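Local coordinates for hypothetical membrane protein (Corynebacterium glutamicum, PDB 6JSC), which binds heme through its C-terminal HtaA domain, the part crystallised here, and probably passes it along the heme-uptake machinery of this bacterium, at residues T58-F63 with E84-G89. The protein carries 1 engineered substitution. Residues are numbered along the deposited sequence; the frame is centred on the assembly and turned at random.
Sequences TGSINF and EISFNG. With NA (sodium ion), chain D.
Gly59 and Ile61 pair with Phe87 and Ile85 through two couples of backbone hydrogen bonds, which join strand 58-62 antiparallel to the end of strand 76-88, with Thr58-Asn88, Ser60-Ser86 and Asn62-Glu84 as the non-hydrogen-bonded pairs between and beyond them. Those three pairs line the polar face, where a sodium ion bridges the strands. The sodium ion is bound by Ser60 OG at 2.5 Å, Ser86 OG at 2.4 Å, the carbonyl oxygen of Gly59 and three waters. Ser86 holds OG anti to its backbone N (chi1 -177°), which directs the hydroxyl to the ion. Water 1 also donates a hydrogen bond to Phe87 O, tying the metal shell to a carbonyl that already accepts from Gly59 N. Next along this face, the extended Glu84 chain brings its carboxylate to Ser60: Ser60 OG donates to Glu84 OE2 over 2.7 Å, meeting the anti side 25° out of the carboxylate plane. Glu84 OE1 takes a weak bond from Asn62 ND2 at 3.1 Å, the amide and carboxylate planes standing 51° apart, and forms a salt bridge with Arg112. On the buried face the Phe87 ring lies across the glycine backbone: Gly59 CA makes a CH-pi contact 4.0 Å from the centroid of the Phe87 ring, and Gly59 N sits over the same ring. Ile61 CD1 reaches the ring edge near CE1, while Ile85 CD1 packs against Phe63 CE2. Phe120, Leu123, Phe161 and Ile159, from strands 113-125 and 159-166, continue this apolar layer. Ser60 OG thus serves both the cation and the carboxylate; sodium would be expected to polarise the hydroxyl and strengthen its donation to Glu84, so that ion, serine and acid form one linked polar chain across the strand pair, away from the heme pocket.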
ATOM      1  N   THR A  58      10.775  11.040  11.079  1.00 16.32           N
ATOM      2  CA  THR A  58       9.440  10.460  11.109  1.00 16.49           C
ATOM      3  C   THR A  58       8.576  11.155  10.066  1.00 15.32           C
ATOM      4  O   THR A  58       8.886  12.262   9.617  1.00 16.60           O
ATOM      5  CB  THR A  58       8.779  10.616  12.493  1.00 18.98           C
ATOM      6  OG1 THR A  58       8.489  12.001  12.731  1.00 22.50           O
ATOM      7  CG2 THR A  58       9.696  10.094  13.602  1.00 19.97           C
ATOM      8  N   GLY A  59       7.487  10.504   9.676  1.00 13.48           N
ATOM      9  CA  GLY A  59       6.561  11.176   8.781  1.00 13.75           C
ATOM     10  C   GLY A  59       5.407  10.295   8.356  1.00 12.37           C
ATOM     11  O   GLY A  59       5.326   9.108   8.697  1.00 13.19           O
ATOM     12  N   SER A  60       4.496  10.916   7.605  1.00 11.91           N
ATOM     13  CA  SER A  60       3.393  10.227   6.954  1.00 13.35           C
ATOM     14  C   SER A  60       3.237  10.821   5.567  1.00 12.64           C
ATOM     15  O   SER A  60       3.180  12.049   5.426  1.00 13.75           O
ATOM     16  CB  SER A  60       2.079  10.397   7.726  1.00 17.43           C
ATOM     17  OG  SER A  60       1.905   9.360   8.679  1.00 21.16           O
ATOM     18  N   ILE A  61       3.183   9.950   4.559  1.00 11.58           N
ATOM     19  CA  ILE A  61       3.018  10.332   3.153  1.00 12.65           C
ATOM     20  C   ILE A  61       1.675   9.749   2.714  1.00 11.94           C
ATOM     21  O   ILE A  61       1.505   8.524   2.720  1.00 11.07           O
ATOM     22  CB  ILE A  61       4.142   9.757   2.275  1.00 13.67           C
ATOM     23  CG1 ILE A  61       5.529   9.841   2.943  1.00 17.12           C
ATOM     24  CG2 ILE A  61       4.121  10.422   0.904  1.00 15.89           C
ATOM     25  CD1 ILE A  61       6.086  11.233   3.089  1.00 17.59           C
ATOM     26  N   ASN A  62       0.731  10.607   2.334  1.00 13.40           N
ATOM     27  CA  ASN A  62      -0.651  10.185   2.111  1.00 13.95           C
ATOM     28  C   ASN A  62      -1.005  10.222   0.633  1.00 12.70           C
ATOM     29  O   ASN A  62      -0.699  11.199  -0.059  1.00 15.53           O
ATOM     30  CB  ASN A  62      -1.610  11.079   2.891  1.00 16.18           C
ATOM     31  CG  ASN A  62      -1.605  10.753   4.366  1.00 23.60           C
ATOM     32  OD1 ASN A  62      -0.819  11.303   5.136  1.00 30.77           O
ATOM     33  ND2 ASN A  62      -2.469   9.831   4.763  1.00 22.67           N
ATOM     34  N   PHE A  63      -1.659   9.164   0.154  1.00 10.63           N
ATOM     35  CA  PHE A  63      -2.079   9.088  -1.233  1.00 10.91           C
ATOM     36  C   PHE A  63      -3.585   8.867  -1.336  1.00 10.51           C
ATOM     37  O   PHE A  63      -4.178   8.181  -0.492  1.00 11.94           O
ATOM     38  CB  PHE A  63      -1.349   7.943  -1.941  1.00  9.70           C
ATOM     39  CG  PHE A  63       0.140   8.106  -1.948  1.00  9.92           C
ATOM     40  CD1 PHE A  63       0.759   8.823  -2.966  1.00 10.55           C
ATOM     41  CD2 PHE A  63       0.926   7.563  -0.935  1.00  9.78           C
ATOM     42  CE1 PHE A  63       2.131   9.000  -2.976  1.00  9.61           C
ATOM     43  CE2 PHE A  63       2.311   7.733  -0.938  1.00 10.35           C
ATOM     44  CZ  PHE A  63       2.914   8.452  -1.970  1.00  9.37           C
ATOM     45  N   GLU A  84      -1.208   5.011   2.834  1.00  9.99           N
ATOM     46  CA  GLU A  84      -0.365   5.935   3.572  1.00  9.84           C
ATOM     47  C   GLU A  84       0.899   5.194   3.976  1.00 10.09           C
ATOM     48  O   GLU A  84       0.824   4.073   4.496  1.00 11.47           O
ATOM     49  CB  GLU A  84      -1.086   6.463   4.818  1.00 11.00           C
ATOM     50  CG  GLU A  84      -0.210   7.246   5.800  1.00 12.03           C
ATOM     51  CD  GLU A  84      -0.974   7.654   7.046  1.00 16.07           C
ATOM     52  OE1 GLU A  84      -2.226   7.643   6.999  1.00 16.59           O
ATOM     53  OE2 GLU A  84      -0.326   7.978   8.073  1.00 16.89           O
ATOM     54  N   ILE A  85       2.048   5.815   3.723  1.00  9.88           N
ATOM     55  CA  ILE A  85       3.339   5.336   4.199  1.00 11.08           C
ATOM     56  C   ILE A  85       3.687   6.145   5.440  1.00  9.96           C
ATOM     57  O   ILE A  85       3.911   7.360   5.361  1.00 11.96           O
ATOM     58  CB  ILE A  85       4.423   5.497   3.129  1.00 11.53           C
ATOM     59  CG1 ILE A  85       4.092   4.662   1.892  1.00 12.51           C
ATOM     60  CG2 ILE A  85       5.785   5.101   3.706  1.00 13.33           C
ATOM     61  CD1 ILE A  85       4.962   5.004   0.681  1.00 12.40           C
ATOM     62  N   SER A  86       3.712   5.481   6.596  1.00 10.96           N
ATOM     63  CA  SER A  86       4.092   6.098   7.857  1.00 12.61           C
ATOM     64  C   SER A  86       5.422   5.496   8.294  1.00 14.60           C
ATOM     65  O   SER A  86       5.634   4.287   8.156  1.00 15.21           O
ATOM     66  CB  SER A  86       3.005   5.817   8.898  1.00 15.11           C
ATOM     67  OG  SER A  86       3.272   6.450  10.135  1.00 17.71           O
ATOM     68  N   PHE A  87       6.332   6.334   8.794  1.00 13.15           N
ATOM     69  CA  PHE A  87       7.658   5.851   9.153  1.00 16.06           C
ATOM     70  C   PHE A  87       8.153   6.540  10.412  1.00 14.76           C
ATOM     71  O   PHE A  87       7.786   7.681  10.713  1.00 14.41           O
ATOM     72  CB  PHE A  87       8.690   5.959   8.005  1.00 16.34           C
ATOM     73  CG  PHE A  87       8.952   7.364   7.527  1.00 14.75           C
ATOM     74  CD1 PHE A  87       8.184   7.924   6.511  1.00 15.33           C
ATOM     75  CD2 PHE A  87       9.978   8.116   8.070  1.00 15.66           C
ATOM     76  CE1 PHE A  87       8.439   9.209   6.064  1.00 18.88           C
ATOM     77  CE2 PHE A  87      10.229   9.400   7.632  1.00 17.43           C
ATOM     78  CZ  PHE A  87       9.468   9.942   6.622  1.00 16.95           C
ATOM     79  N   ASN A  88       8.994   5.818  11.151  1.00 17.86           N
ATOM     80  CA  ASN A  88       9.652   6.324  12.354  1.00 18.55           C
ATOM     81  C   ASN A  88      11.030   5.673  12.340  1.00 19.56           C
ATOM     82  O   ASN A  88      11.168   4.490  12.673  1.00 20.16           O
ATOM     83  CB  ASN A  88       8.876   5.947  13.611  1.00 21.14           C
ATOM     84  CG  ASN A  88       9.379   6.666  14.853  1.00 33.33           C
ATOM     85  OD1 ASN A  88      10.556   7.022  14.958  1.00 31.05           O
ATOM     86  ND2 ASN A  88       8.481   6.880  15.808  1.00 41.83           N
ATOM     87  N   GLY A  89      12.043   6.441  11.954  1.00 21.92           N
ATOM     88  CA  GLY A  89      13.312   5.805  11.667  1.00 26.52           C
ATOM     89  C   GLY A  89      13.133   4.812  10.537  1.00 24.61           C
ATOM     90  O   GLY A  89      12.321   5.008   9.625  1.00 24.03           O
TER
HETATM   91 NA    NA D 202       3.437   8.785  10.519  1.00 22.08          NA
HETATM   92  O   HOH W   1       5.157   8.317  11.998  1.00 22.92           O
HETATM   93  O   HOH W   2       3.767  11.090  11.035  1.00 27.12           O
HETATM   94  O   HOH W   3       1.607   8.632  12.031  1.00 26.01           O